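Local coordinates for protein actin depolymerization factor 2 (Plasmodium berghei, PDB 2XFA) that probably binds actin and helps to regulate filament turnover in the malaria parasite, at residues E19-R22 with L23-K26; K114-L117 with V118-I121. One frame throughout, in Å; residues are numbered along the deposited sequence.

Interaction 1 (E19-R22 with L23-K26); sequences EFNR and LKVK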
ATOM      1  N   GLU A  19       3.669 -12.320   3.820  1.00 45.06           N
ATOM      2  CA  GLU A  19       4.165 -11.677   2.603  1.00 50.75           C
ATOM      3  C   GLU A  19       4.908 -10.383   2.884  1.00 43.08           C
ATOM      4  O   GLU A  19       5.926 -10.087   2.250  1.00 51.79           O
ATOM      5  CB  GLU A  19       3.027 -11.419   1.609  1.00 51.53           C
ATOM      6  CG  GLU A  19       2.377 -12.694   1.060  1.00 66.99           C
ATOM      7  CD  GLU A  19       3.345 -13.584   0.277  1.00 77.73           C
ATOM      8  OE1 GLU A  19       4.508 -13.172   0.048  1.00 70.33           O
ATOM      9  OE2 GLU A  19       2.929 -14.700  -0.116  1.00 87.32           O
ATOM     10  N   PHE A  20       4.400  -9.602   3.827  1.00 41.11           N
ATOM     11  CA  PHE A  20       5.127  -8.405   4.237  1.00 37.19           C
ATOM     12  C   PHE A  20       6.540  -8.751   4.703  1.00 37.89           C
ATOM     13  O   PHE A  20       7.515  -8.080   4.363  1.00 47.37           O
ATOM     14  CB  PHE A  20       4.397  -7.659   5.342  1.00 32.16           C
ATOM     15  CG  PHE A  20       5.221  -6.536   5.929  1.00 43.91           C
ATOM     16  CD1 PHE A  20       5.410  -5.359   5.228  1.00 43.40           C
ATOM     17  CD2 PHE A  20       5.843  -6.682   7.154  1.00 44.05           C
ATOM     18  CE1 PHE A  20       6.182  -4.329   5.754  1.00 44.62           C
ATOM     19  CE2 PHE A  20       6.622  -5.655   7.684  1.00 45.04           C
ATOM     20  CZ  PHE A  20       6.796  -4.488   6.989  1.00 42.22           C
ATOM     21  N   ASN A  21       6.661  -9.809   5.483  1.00 44.80           N
ATOM     22  CA  ASN A  21       7.991 -10.211   5.937  1.00 58.72           C
ATOM     23  C   ASN A  21       8.877 -10.656   4.770  1.00 62.12           C
ATOM     24  O   ASN A  21      10.059 -10.341   4.730  1.00 61.23           O
ATOM     25  CB  ASN A  21       7.909 -11.271   7.039  1.00 71.06           C
ATOM     26  CG  ASN A  21       7.487 -10.686   8.394  1.00 74.25           C
ATOM     27  OD1 ASN A  21       6.869 -11.366   9.212  1.00 82.54           O
ATOM     28  ND2 ASN A  21       7.826  -9.425   8.628  1.00 65.96           N
ATOM     29  N   ARG A  22       8.300 -11.357   3.800  1.00 65.26           N
ATOM     30  CA  ARG A  22       9.037 -11.699   2.587  1.00 64.79           C
ATOM     31  C   ARG A  22       9.489 -10.445   1.825  1.00 59.81           C
ATOM     32  O   ARG A  22      10.537 -10.453   1.186  1.00 63.02           O
ATOM     33  CB  ARG A  22       8.207 -12.629   1.689  1.00 64.47           C
ATOM     34  CG  ARG A  22       8.225 -14.087   2.142  1.00 66.34           C
ATOM     35  CD  ARG A  22       7.143 -14.926   1.472  1.00 73.56           C
ATOM     36  NE  ARG A  22       7.269 -14.973   0.017  1.00 81.22           N
ATOM     37  CZ  ARG A  22       8.187 -15.687  -0.629  1.00 95.41           C
ATOM     38  NH1 ARG A  22       9.071 -16.405   0.054  1.00101.35           N
ATOM     39  NH2 ARG A  22       8.231 -15.678  -1.956  1.00 99.36           N
ATOM     40  N   LEU A  23       8.692  -9.377   1.897  1.00 56.10           N
ATOM     41  CA  LEU A  23       9.027  -8.084   1.281  1.00 51.79           C
ATOM     42  C   LEU A  23      10.124  -7.358   2.045  1.00 58.26           C
ATOM     43  O   LEU A  23      11.110  -6.901   1.465  1.00 64.02           O
ATOM     44  CB  LEU A  23       7.790  -7.175   1.237  1.00 44.84           C
ATOM     45  CG  LEU A  23       7.983  -5.742   0.726  1.00 45.24           C
ATOM     46  CD1 LEU A  23       6.719  -5.208   0.046  1.00 32.31           C
ATOM     47  CD2 LEU A  23       8.399  -4.820   1.850  1.00 39.81           C
ATOM     48  N   LYS A  24       9.909  -7.235   3.348  1.00 48.99           N
ATOM     49  CA  LYS A  24      10.802  -6.512   4.257  1.00 59.45           C
ATOM     50  C   LYS A  24      12.134  -7.218   4.446  1.00 61.14           C
ATOM     51  O   LYS A  24      13.195  -6.613   4.281  1.00 65.01           O
ATOM     52  CB  LYS A  24      10.100  -6.372   5.606  1.00 58.30           C
ATOM     53  CG  LYS A  24      10.821  -5.618   6.681  1.00 59.54           C
ATOM     54  CD  LYS A  24       9.907  -5.570   7.886  1.00 62.18           C
ATOM     55  CE  LYS A  24      10.651  -5.243   9.146  1.00 72.84           C
ATOM     56  NZ  LYS A  24      11.377  -3.964   8.961  1.00 84.55           N
ATOM     57  N   VAL A  25      12.073  -8.505   4.775  1.00 61.81           N
ATOM     58  CA  VAL A  25      13.271  -9.268   5.115  1.00 76.72           C
ATOM     59  C   VAL A  25      13.924 -10.000   3.948  1.00 80.80           C
ATOM     60  O   VAL A  25      15.136  -9.922   3.768  1.00 81.63           O
ATOM     61  CB  VAL A  25      12.995 -10.276   6.244  1.00 82.90           C
ATOM     62  CG1 VAL A  25      13.960 -11.450   6.160  1.00 86.50           C
ATOM     63  CG2 VAL A  25      13.104  -9.581   7.589  1.00 86.15           C
ATOM     64  N   LYS A  26      13.120 -10.714   3.166  1.00 86.11           N
ATOM     65  CA  LYS A  26      13.645 -11.528   2.070  1.00 93.15           C
ATOM     66  C   LYS A  26      13.590 -10.821   0.715  1.00 93.18           C
ATOM     67  O   LYS A  26      14.010 -11.378  -0.294  1.00 97.86           O
ATOM     68  CB  LYS A  26      12.912 -12.873   1.991  1.00 98.07           C
ATOM     69  CG  LYS A  26      13.056 -13.744   3.236  1.00104.42           C
ATOM     70  CD  LYS A  26      13.605 -15.131   2.901  1.00112.40           C
ATOM     71  CE  LYS A  26      15.040 -15.061   2.393  1.00116.96           C
ATOM     72  NZ  LYS A  26      15.591 -16.404   2.060  1.00124.34           N
TER
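CB of K24 sits over one face of the F20 ring, one helical turn further along helix 14-24, and its CD comes past the rim beside CE2 and CZ. CB of K24 stands 4.3 Å from the ring centroid of F20, 20° off the normal, a CH-pi contact. Further out, CD of K24 comes to 3.3 Å from CE2 of F20. With F20 CG anti to its own nitrogen (chi1 171°), the ring leans along the helix toward K24; the lysine stays extended until its last bond, so methylenes rather than the ammonium meet the ring. In the backbone K24 N bonds F20 O at 2.7 Å and nearly straight, while L23 N reaches E19 O at 2.9 Å. At the C-terminal end N21 O takes V25 N at 2.7 Å and, weakly, K26 N. R22 and E19 form a salt bridge whose NE-to-OE1 hydrogen bond, 3.3 Å, is weak; N29 is the stronger partner of OE1. F20 and L23 both pack on I76 of strand 73-81. The chemistry is divided: apolar groups seat the helix on the sheet, while OE1 of E19, held mainly by N29, ties it to the following loop.

Interaction 2 (K114-L117 with V118-I121); sequences KESL and VRKI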
ATOM      1  N   LYS A 114      -7.781  -0.024   9.142  1.00 51.91           N
ATOM      2  CA  LYS A 114      -6.404   0.295   8.765  1.00 45.03           C
ATOM      3  C   LYS A 114      -5.430  -0.005   9.927  1.00 49.57           C
ATOM      4  O   LYS A 114      -4.419  -0.698   9.750  1.00 45.19           O
ATOM      5  CB  LYS A 114      -6.337   1.760   8.343  1.00 45.54           C
ATOM      6  CG  LYS A 114      -4.963   2.286   7.964  1.00 55.62           C
ATOM      7  CD  LYS A 114      -5.085   3.775   7.606  1.00 61.81           C
ATOM      8  CE  LYS A 114      -3.811   4.575   7.904  1.00 70.81           C
ATOM      9  NZ  LYS A 114      -3.027   4.948   6.671  1.00 70.13           N
ATOM     10  N   GLU A 115      -5.752   0.504  11.112  1.00 41.32           N
ATOM     11  CA  GLU A 115      -4.913   0.292  12.306  1.00 61.72           C
ATOM     12  C   GLU A 115      -4.619  -1.178  12.617  1.00 61.49           C
ATOM     13  O   GLU A 115      -3.519  -1.532  13.068  1.00 54.59           O
ATOM     14  CB  GLU A 115      -5.548   0.929  13.557  1.00 78.11           C
ATOM     15  CG  GLU A 115      -5.901   2.417  13.440  1.00 89.38           C
ATOM     16  CD  GLU A 115      -7.317   2.660  12.911  1.00 87.17           C
ATOM     17  OE1 GLU A 115      -8.245   2.842  13.738  1.00 96.73           O
ATOM     18  OE2 GLU A 115      -7.495   2.670  11.672  1.00 58.30           O
ATOM     19  N   SER A 116      -5.621  -2.023  12.414  1.00 62.76           N
ATOM     20  CA  SER A 116      -5.495  -3.452  12.673  1.00 60.69           C
ATOM     21  C   SER A 116      -4.403  -4.031  11.800  1.00 50.83           C
ATOM     22  O   SER A 116      -3.681  -4.915  12.205  1.00 48.73           O
ATOM     23  CB  SER A 116      -6.820  -4.169  12.386  1.00 71.15           C
ATOM     24  OG  SER A 116      -7.883  -3.629  13.159  1.00 76.62           O
ATOM     25  N   LEU A 117      -4.277  -3.515  10.585  1.00 50.81           N
ATOM     26  CA  LEU A 117      -3.220  -3.970   9.703  1.00 46.36           C
ATOM     27  C   LEU A 117      -1.877  -3.315  10.088  1.00 43.76           C
ATOM     28  O   LEU A 117      -0.881  -3.998  10.271  1.00 40.69           O
ATOM     29  CB  LEU A 117      -3.570  -3.632   8.251  1.00 28.97           C
ATOM     30  CG  LEU A 117      -3.142  -4.584   7.134  1.00 59.25           C
ATOM     31  CD1 LEU A 117      -3.053  -3.870   5.730  1.00 33.46           C
ATOM     32  CD2 LEU A 117      -1.874  -5.302   7.509  1.00 45.05           C
ATOM     33  N   VAL A 118      -1.862  -1.992  10.190  1.00 47.87           N
ATOM     34  CA  VAL A 118      -0.614  -1.241  10.391  1.00 36.74           C
ATOM     35  C   VAL A 118       0.096  -1.657  11.657  1.00 41.26           C
ATOM     36  O   VAL A 118       1.323  -1.757  11.692  1.00 42.14           O
ATOM     37  CB  VAL A 118      -0.866   0.285  10.394  1.00 35.71           C
ATOM     38  CG1 VAL A 118       0.359   1.048  10.914  1.00 44.74           C
ATOM     39  CG2 VAL A 118      -1.213   0.756   8.968  1.00 37.47           C
ATOM     40  N   ARG A 119      -0.665  -1.942  12.700  1.00 45.92           N
ATOM     41  CA  ARG A 119      -0.040  -2.217  13.984  1.00 42.65           C
ATOM     42  C   ARG A 119       0.704  -3.557  13.971  1.00 53.04           C
ATOM     43  O   ARG A 119       1.425  -3.869  14.904  1.00 44.79           O
ATOM     44  CB  ARG A 119      -1.082  -2.201  15.104  1.00 52.56           C
ATOM     45  CG  ARG A 119      -1.867  -3.497  15.167  1.00 69.13           C
ATOM     46  CD  ARG A 119      -2.144  -3.932  16.601  1.00 97.20           C
ATOM     47  NE  ARG A 119      -3.292  -3.219  17.147  1.00112.17           N
ATOM     48  CZ  ARG A 119      -4.536  -3.405  16.721  1.00117.14           C
ATOM     49  NH1 ARG A 119      -4.772  -4.280  15.755  1.00114.75           N
ATOM     50  NH2 ARG A 119      -5.540  -2.719  17.255  1.00120.28           N
ATOM     51  N   LYS A 120       0.503  -4.368  12.935  1.00 49.78           N
ATOM     52  CA  LYS A 120       1.215  -5.648  12.810  1.00 51.49           C
ATOM     53  C   LYS A 120       2.445  -5.497  11.930  1.00 47.96           C
ATOM     54  O   LYS A 120       3.225  -6.429  11.773  1.00 53.26           O
ATOM     55  CB  LYS A 120       0.316  -6.710  12.161  1.00 62.57           C
ATOM     56  CG  LYS A 120      -0.676  -7.376  13.081  1.00 72.28           C
ATOM     57  CD  LYS A 120      -1.678  -6.378  13.612  1.00 84.78           C
ATOM     58  CE  LYS A 120      -2.809  -7.065  14.370  1.00 97.26           C
ATOM     59  NZ  LYS A 120      -3.786  -7.719  13.453  1.00 94.42           N
ATOM     60  N   ILE A 121       2.585  -4.327  11.320  1.00 44.72           N
ATOM     61  CA  ILE A 121       3.572  -4.115  10.274  1.00 46.15           C
ATOM     62  C   ILE A 121       4.652  -3.172  10.772  1.00 39.21           C
ATOM     63  O   ILE A 121       4.526  -1.963  10.618  1.00 42.58           O
ATOM     64  CB  ILE A 121       2.928  -3.437   9.025  1.00 36.77           C
ATOM     65  CG1 ILE A 121       1.772  -4.265   8.476  1.00 49.14           C
ATOM     66  CG2 ILE A 121       3.931  -3.259   7.930  1.00 38.12           C
ATOM     67  CD1 ILE A 121       0.989  -3.530   7.446  1.00 54.90           C
TER
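K114 O is gripped by two backbone donors, V118 N at 2.9 Å with an N-H...O angle of 171° and, weakly, L117 N. It belongs to the last turn of helix 104-118, where the chain passes into a type I beta turn from V118 to I121. R119 N meets E115 O in the same alpha-helical pattern. L117 O then accepts K120 N at 3.0 Å, the donor sitting 49° out of the carbonyl plane, as the helical pattern gives way to the tighter turn. I121 N bonds V118 O, completing the turn.

The side chains follow the same change of direction. K114 and V118 run alongside each other, CG of the lysine 4.2 Å from CG2 of the valine, and K114 NZ hydrogen-bonds S127 OG on strand 126-130. R119 folds back along the helix. Its CG lies between its own nitrogen and carbonyl carbon (chi1 80°), and bends at chi2 and chi3 bring the guanidinium to S116, with NH1 of R119 3.3 Å from CA of S116. E115 O lies over one face of that group, toward its rim.

On the inner side L117 and I121 cross at their branch ends, both touching F94 of strand 89-97. L117 also packs on Y74 and I121 on I76, so the helix end and the turn share a seat on the sheet. The tightest apolar approach is CD2 of L117 to CD1 of I121, 3.4 Å, closer than usual van der Waals contact.

How the interactions relate
Along the chain, interaction 1 comes first, at the end of helix 14-24, and interaction 2 follows much later, where helix 104-118 gives way to the loop before strand 126-130. Their centres are about 15 Å apart, yet they touch: CZ of F20 packs at 3.3 Å on CG2 of I121. Both rest on the mixed six-stranded sheet and share I76 of strand 73-81. The last turns of one helix and the turn that follows another thus meet over this central strand, an arrangement consistent with the ADF/cofilin fold, in which helices pack against a mixed sheet. Both contacts belong to the same actin-binding domain.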